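Local coordinates for protein purine nucleosidase, (IunH-1) (Sulfolobus solfataricus, PDB 3T8J) that is a nucleosidase-family protein with a bound sodium ion in an alpha/beta fold built on a largely parallel sheet, at residues 2-7 / 115-120; 193-198 / 232-237. One frame throughout, in Å; residues are numbered along the deposited sequence. Where two conformers were deposited one is given.

Contact 1: residues 2-7 / 115-120; sequences RHFIID and ELEFLA
Strands 3-7 and 116-120 run side by side in the same direction, their axes 4.7 Å apart at closest approach and turned by 26°, and I5 draws both of its backbone polar atoms to the partner strand, I5 N to E117 O and I5 O to L119 N (2.9 Å). E117 N to H3 O and D7 N to L119 O complete the pairing, and F4 CA adds a CA-H...O contact to E117 O. These are neighbours in the parallel part of the mixed central sheet, with strand 27-33 beyond 3-7 and strand 141-147 beyond 116-120. On the face that carries F4, E117, I6 and L119, E117 CB sits over the centre of the F4 ring, 3.8 Å from its centroid, a CH-pi contact, while F4 CD2, at the ring's edge, meets L119 CB. E117 CG stands beside the backbone N (chi1 -60°) and the chain then runs extended, which carries the carboxylate along the F4 ring, OE1 still close to F4 CZ, to R2. There the guanidinium binds side-on, R2 NE to E117 OE2 and R2 NH2 to E117 OE1, both 2.9 Å and on the syn side, the two planes only 16° apart. A water accepts from H3 N and donates to E115 O and E117 OE2. On the opposite face, which carries H3, I5, D7, L116 and F118, I5 CG2 lies against F118 CE1 (3.9 Å), I5 CD1 against L116 CD2, and D7 CB near F118 CZ; helix 101-111 covers this face through I105 and L108. D7 OD1 is held by T32 and N126. A245 O accepts from R2 NH2. The E117 carboxylate takes bonds from R2, W145 NE1 and the water, which should fix its rotation and probably keep it ionised despite its burial.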
loop_
_atom_site.group_PDB
_atom_site.type_symbol
_atom_site.label_atom_id
_atom_site.label_comp_id
_atom_site.label_asym_id
_atom_site.label_seq_id
_atom_site.Cartn_x
_atom_site.Cartn_y
_atom_site.Cartn_z
ATOM N N ARG A 2 -19.516 -12.165 -37.796
ATOM C CA ARG A 2 -18.945 -11.940 -36.474
ATOM C C ARG A 2 -20.080 -11.736 -35.472
ATOM O O ARG A 2 -21.123 -11.165 -35.830
ATOM C CB ARG A 2 -18.018 -10.742 -36.515
ATOM C CG ARG A 2 -16.783 -10.984 -37.415
ATOM C CD ARG A 2 -15.956 -9.753 -37.642
ATOM N NE ARG A 2 -15.276 -9.323 -36.427
ATOM C CZ ARG A 2 -14.612 -8.180 -36.302
ATOM N NH1 ARG A 2 -14.538 -7.330 -37.328
ATOM N NH2 ARG A 2 -14.020 -7.884 -35.147
ATOM N N HIS A 3 -19.854 -12.183 -34.232
ATOM C CA HIS A 3 -20.841 -12.121 -33.153
ATOM C C HIS A 3 -20.248 -11.407 -31.938
ATOM O O HIS A 3 -19.181 -11.784 -31.450
ATOM C CB HIS A 3 -21.263 -13.522 -32.758
ATOM C CG HIS A 3 -21.699 -14.359 -33.915
ATOM N ND1 HIS A 3 -22.950 -14.243 -34.483
ATOM C CD2 HIS A 3 -21.036 -15.294 -34.634
ATOM C CE1 HIS A 3 -23.046 -15.092 -35.492
ATOM N NE2 HIS A 3 -21.897 -15.736 -35.612
ATOM N N PHE A 4 -20.950 -10.379 -31.468
ATOM C CA PHE A 4 -20.474 -9.531 -30.376
ATOM C C PHE A 4 -21.462 -9.424 -29.214
ATOM O O PHE A 4 -22.686 -9.307 -29.408
ATOM C CB PHE A 4 -20.287 -8.081 -30.862
ATOM C CG PHE A 4 -18.945 -7.791 -31.482
ATOM C CD1 PHE A 4 -18.597 -8.313 -32.714
ATOM C CD2 PHE A 4 -18.027 -6.957 -30.853
ATOM C CE1 PHE A 4 -17.339 -8.031 -33.286
ATOM C CE2 PHE A 4 -16.799 -6.660 -31.423
ATOM C CZ PHE A 4 -16.463 -7.191 -32.652
ATOM N N ILE A 5 -20.918 -9.365 -28.006
ATOM C CA ILE A 5 -21.602 -8.748 -26.854
ATOM C C ILE A 5 -21.012 -7.363 -26.681
ATOM O O ILE A 5 -19.793 -7.179 -26.757
ATOM C CB ILE A 5 -21.361 -9.533 -25.559
ATOM C CG1 ILE A 5 -22.012 -10.891 -25.634
ATOM C CG2 ILE A 5 -21.828 -8.727 -24.323
ATOM C CD1 ILE A 5 -21.740 -11.793 -24.394
ATOM N N ILE A 6 -21.882 -6.363 -26.433
ATOM C CA ILE A 6 -21.404 -5.028 -26.084
ATOM C C ILE A 6 -21.788 -4.750 -24.636
ATOM O O ILE A 6 -22.938 -4.911 -24.257
ATOM C CB ILE A 6 -21.932 -3.927 -27.079
ATOM C CG1 ILE A 6 -21.337 -2.550 -26.755
ATOM C CG2 ILE A 6 -23.443 -3.871 -27.143
ATOM C CD1 ILE A 6 -21.688 -1.481 -27.822
ATOM N N ASP A 7 -20.799 -4.355 -23.834
ATOM C CA ASP A 7 -20.950 -4.115 -22.394
ATOM C C ASP A 7 -20.863 -2.615 -22.143
ATOM O O ASP A 7 -19.847 -1.988 -22.437
ATOM C CB ASP A 7 -19.871 -4.900 -21.630
ATOM C CG ASP A 7 -20.074 -4.881 -20.110
ATOM O OD1 ASP A 7 -21.030 -5.500 -19.571
ATOM O OD2 ASP A 7 -19.261 -4.210 -19.412
ATOM N N GLU A 115 -16.053 -18.017 -31.433
ATOM C CA GLU A 115 -16.357 -16.920 -32.343
ATOM C C GLU A 115 -16.826 -15.653 -31.613
ATOM O O GLU A 115 -16.794 -14.567 -32.189
ATOM C CB GLU A 115 -17.415 -17.352 -33.354
ATOM C CG GLU A 115 -17.016 -18.553 -34.231
ATOM C CD GLU A 115 -15.652 -18.403 -34.897
ATOM O OE1 GLU A 115 -15.225 -17.264 -35.197
ATOM O OE2 GLU A 115 -14.991 -19.440 -35.134
ATOM N N LEU A 116 -17.226 -15.779 -30.352
ATOM C CA LEU A 116 -17.786 -14.617 -29.642
ATOM C C LEU A 116 -16.711 -13.568 -29.379
ATOM O O LEU A 116 -15.621 -13.890 -28.894
ATOM C CB LEU A 116 -18.439 -15.024 -28.312
ATOM C CG LEU A 116 -19.303 -13.962 -27.627
ATOM C CD1 LEU A 116 -20.478 -13.552 -28.510
ATOM C CD2 LEU A 116 -19.755 -14.494 -26.271
ATOM N N GLU A 117 -17.041 -12.302 -29.651
ATOM C CA GLU A 117 -16.180 -11.192 -29.343
ATOM C C GLU A 117 -16.861 -10.320 -28.301
ATOM O O GLU A 117 -18.086 -10.185 -28.304
ATOM C CB GLU A 117 -15.836 -10.400 -30.604
ATOM C CG GLU A 117 -15.111 -11.307 -31.655
ATOM C CD GLU A 117 -14.699 -10.557 -32.912
ATOM O OE1 GLU A 117 -13.888 -9.612 -32.793
ATOM O OE2 GLU A 117 -15.158 -10.941 -34.036
ATOM N N PHE A 118 -16.067 -9.745 -27.419
ATOM C CA PHE A 118 -16.591 -8.944 -26.299
ATOM C C PHE A 118 -16.084 -7.515 -26.410
ATOM O O PHE A 118 -14.883 -7.268 -26.343
ATOM C CB PHE A 118 -16.159 -9.571 -24.955
ATOM C CG PHE A 118 -16.894 -9.064 -23.764
ATOM C CD1 PHE A 118 -17.984 -9.761 -23.253
ATOM C CD2 PHE A 118 -16.478 -7.914 -23.113
ATOM C CE1 PHE A 118 -18.681 -9.279 -22.140
ATOM C CE2 PHE A 118 -17.175 -7.423 -21.989
ATOM C CZ PHE A 118 -18.272 -8.139 -21.499
ATOM N N LEU A 119 -17.011 -6.559 -26.577
ATOM C CA LEU A 119 -16.650 -5.150 -26.699
ATOM C C LEU A 119 -16.812 -4.510 -25.312
ATOM O O LEU A 119 -17.926 -4.175 -24.877
ATOM C CB LEU A 119 -17.505 -4.492 -27.782
ATOM C CG LEU A 119 -17.258 -3.015 -28.052
ATOM C CD1 LEU A 119 -15.810 -2.709 -28.445
ATOM C CD2 LEU A 119 -18.225 -2.501 -29.134
ATOM N N ALA A 120 -15.673 -4.432 -24.616
ATOM C CA ALA A 120 -15.560 -3.966 -23.242
ATOM C C ALA A 120 -15.242 -2.479 -23.254
ATOM O O ALA A 120 -14.084 -2.067 -23.081
ATOM C CB ALA A 120 -14.452 -4.754 -22.501
HETATM O O HOH W 1 -16.932 -13.004 -34.249
#

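Contact 2: residues 193-198 / 232-237; sequences YPVTDE and NGHPHP
V195 lays its CB over one face of the H234 imidazole, 3.9 Å from the ring centroid and displaced toward the rim, a CH-pi contact between two side chains that point the same way. The branches divide the work. With CG1 anti to the backbone N (chi1 176°), V195 CG1 approaches H234 CE1, whereas V195 CG2 touches H234 NE2 and comes within 3.4 Å of H236 CD2. The CG2 methyl thus touches both rings. The backbones meet through a single direct hydrogen bond, V195 N to H234 O (2.9 Å), and G233 CA offers a CA-H...O contact to V195 O at 3.3 Å. P194 closes the other end, its CB and CG both resting 3.5 Å from N232 O. A water bridges further along, donating to Y193 O and accepting from H236 N. Neither imidazole depends on the facing segment for its polar bonds: Y214 OH pairs with NE2 of both, R222 with H234 ND1 and D13 with H236 ND1. The contact thus joins two loops that each lead into a helix: T196 is the N-cap of helix 197-204 and H236 that of helix 237-246. Helix 209-227 supplies Y214 and R222, and helix 12-23 touches H236 through L16, while K297 NZ, at the start of helix 297-308, hydrogen-bonds P194 O, and the K297 side chain touches T196.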
loop_
_atom_site.group_PDB
_atom_site.type_symbol
_atom_site.label_atom_id
_atom_site.label_comp_id
_atom_site.label_asym_id
_atom_site.label_seq_id
_atom_site.Cartn_x
_atom_site.Cartn_y
_atom_site.Cartn_z
ATOM N N TYR A 193 -7.341 12.697 -31.082
ATOM C CA TYR A 193 -8.195 12.636 -32.267
ATOM C C TYR A 193 -9.611 13.149 -31.984
ATOM O O TYR A 193 -10.586 12.450 -32.272
ATOM C CB TYR A 193 -8.246 11.194 -32.781
ATOM C CG TYR A 193 -6.877 10.585 -32.988
ATOM C CD1 TYR A 193 -6.118 10.888 -34.128
ATOM C CD2 TYR A 193 -6.322 9.725 -32.052
ATOM C CE1 TYR A 193 -4.852 10.333 -34.328
ATOM C CE2 TYR A 193 -5.039 9.164 -32.250
ATOM C CZ TYR A 193 -4.318 9.487 -33.382
ATOM O OH TYR A 193 -3.067 8.935 -33.597
ATOM N N PRO A 194 -9.735 14.375 -31.428
ATOM C CA PRO A 194 -11.068 14.915 -31.165
ATOM C C PRO A 194 -11.807 15.302 -32.436
ATOM O O PRO A 194 -11.179 15.549 -33.470
ATOM C CB PRO A 194 -10.778 16.167 -30.355
ATOM C CG PRO A 194 -9.478 16.647 -30.906
ATOM C CD PRO A 194 -8.682 15.362 -31.151
ATOM N N VAL A 195 -13.129 15.384 -32.321
ATOM C CA VAL A 195 -13.982 15.982 -33.333
ATOM C C VAL A 195 -13.844 17.517 -33.263
ATOM O O VAL A 195 -14.274 18.155 -32.289
ATOM C CB VAL A 195 -15.447 15.570 -33.125
ATOM C CG1 VAL A 195 -16.364 16.287 -34.156
ATOM C CG2 VAL A 195 -15.579 14.019 -33.183
ATOM N N THR A 196 -13.240 18.083 -34.301
ATOM C CA THR A 196 -12.892 19.509 -34.358
ATOM C C THR A 196 -14.116 20.376 -34.623
ATOM O O THR A 196 -15.169 19.876 -35.016
ATOM C CB THR A 196 -11.879 19.791 -35.489
ATOM O OG1 THR A 196 -12.474 19.497 -36.753
ATOM C CG2 THR A 196 -10.598 18.971 -35.312
ATOM N N ASP A 197 -13.971 21.686 -34.419
ATOM C CA ASP A 197 -15.074 22.602 -34.714
ATOM C C ASP A 197 -15.535 22.476 -36.170
ATOM O O ASP A 197 -16.733 22.519 -36.429
ATOM C CB ASP A 197 -14.705 24.059 -34.389
ATOM C CG ASP A 197 -14.717 24.367 -32.872
ATOM O OD1 ASP A 197 -15.374 23.644 -32.083
ATOM O OD2 ASP A 197 -14.079 25.375 -32.475
ATOM N N GLU A 198 -14.593 22.320 -37.106
ATOM C CA GLU A 198 -14.912 22.125 -38.534
ATOM C C GLU A 198 -15.795 20.897 -38.754
ATOM O O GLU A 198 -16.808 20.941 -39.467
ATOM C CB GLU A 198 -13.616 22.000 -39.366
ATOM C CG GLU A 198 -13.798 21.592 -40.859
ATOM C CD GLU A 198 -13.458 20.103 -41.139
ATOM O OE1 GLU A 198 -12.281 19.719 -40.909
ATOM O OE2 GLU A 198 -14.346 19.328 -41.606
ATOM N N ASN A 232 -9.731 19.820 -27.604
ATOM C CA ASN A 232 -10.182 20.699 -28.680
ATOM C C ASN A 232 -11.359 20.070 -29.450
ATOM O O ASN A 232 -11.241 19.618 -30.589
ATOM C CB ASN A 232 -9.006 21.102 -29.580
ATOM C CG ASN A 232 -8.039 22.070 -28.887
ATOM O OD1 ASN A 232 -8.450 22.961 -28.132
ATOM N ND2 ASN A 232 -6.749 21.902 -29.153
ATOM N N GLY A 233 -12.515 20.068 -28.787
ATOM C CA GLY A 233 -13.747 19.486 -29.297
ATOM C C GLY A 233 -14.249 18.439 -28.311
ATOM O O GLY A 233 -14.356 18.699 -27.106
ATOM N N HIS A 234 -14.600 17.257 -28.816
ATOM C CA HIS A 234 -14.970 16.149 -27.947
ATOM C C HIS A 234 -14.307 14.876 -28.457
ATOM O O HIS A 234 -14.022 14.745 -29.654
ATOM C CB HIS A 234 -16.482 15.966 -27.799
ATOM C CG HIS A 234 -17.185 15.500 -29.033
ATOM N ND1 HIS A 234 -17.812 16.361 -29.908
ATOM C CD2 HIS A 234 -17.417 14.253 -29.502
ATOM C CE1 HIS A 234 -18.377 15.661 -30.878
ATOM N NE2 HIS A 234 -18.141 14.381 -30.660
ATOM N N PRO A 235 -14.044 13.951 -27.538
ATOM C CA PRO A 235 -13.424 12.694 -27.941
ATOM C C PRO A 235 -14.447 11.584 -28.206
ATOM O O PRO A 235 -15.614 11.705 -27.831
ATOM C CB PRO A 235 -12.577 12.357 -26.729
ATOM C CG PRO A 235 -13.402 12.811 -25.580
ATOM C CD PRO A 235 -14.102 14.067 -26.064
ATOM N N HIS A 236 -13.977 10.495 -28.829
ATOM C CA HIS A 236 -14.789 9.310 -29.145
ATOM C C HIS A 236 -14.080 8.044 -28.620
ATOM O O HIS A 236 -13.657 7.183 -29.401
ATOM C CB HIS A 236 -14.990 9.206 -30.665
ATOM C CG HIS A 236 -16.195 9.932 -31.191
ATOM N ND1 HIS A 236 -17.475 9.688 -30.734
ATOM C CD2 HIS A 236 -16.326 10.829 -32.204
ATOM C CE1 HIS A 236 -18.335 10.429 -31.414
ATOM N NE2 HIS A 236 -17.664 11.134 -32.311
ATOM N N PRO A 237 -13.941 7.923 -27.290
ATOM C CA PRO A 237 -13.195 6.783 -26.758
ATOM C C PRO A 237 -13.774 5.435 -27.184
ATOM O O PRO A 237 -13.033 4.533 -27.643
ATOM C CB PRO A 237 -13.267 6.984 -25.230
ATOM C CG PRO A 237 -14.458 7.851 -25.009
ATOM C CD PRO A 237 -14.527 8.756 -26.225
HETATM O O HOH W 2 -11.331 11.081 -29.888
#

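Contact 1 belongs to the central sheet, contact 2 to loops that lead into helices. Their centres are 26 Å apart on opposite sides of the chain's centre, with nearest atoms about 8 Å apart and no touch. The sodium ion relates them: D9, D14, I121 and S122 form its site, so both strands of contact 1 run up to it, and the side chain of D7 comes about 7 Å from the ion. In contact 2 the side chain of H236 is about 12 Å from the ion, yet it bonds to D13, next to the ligand D14 in sequence.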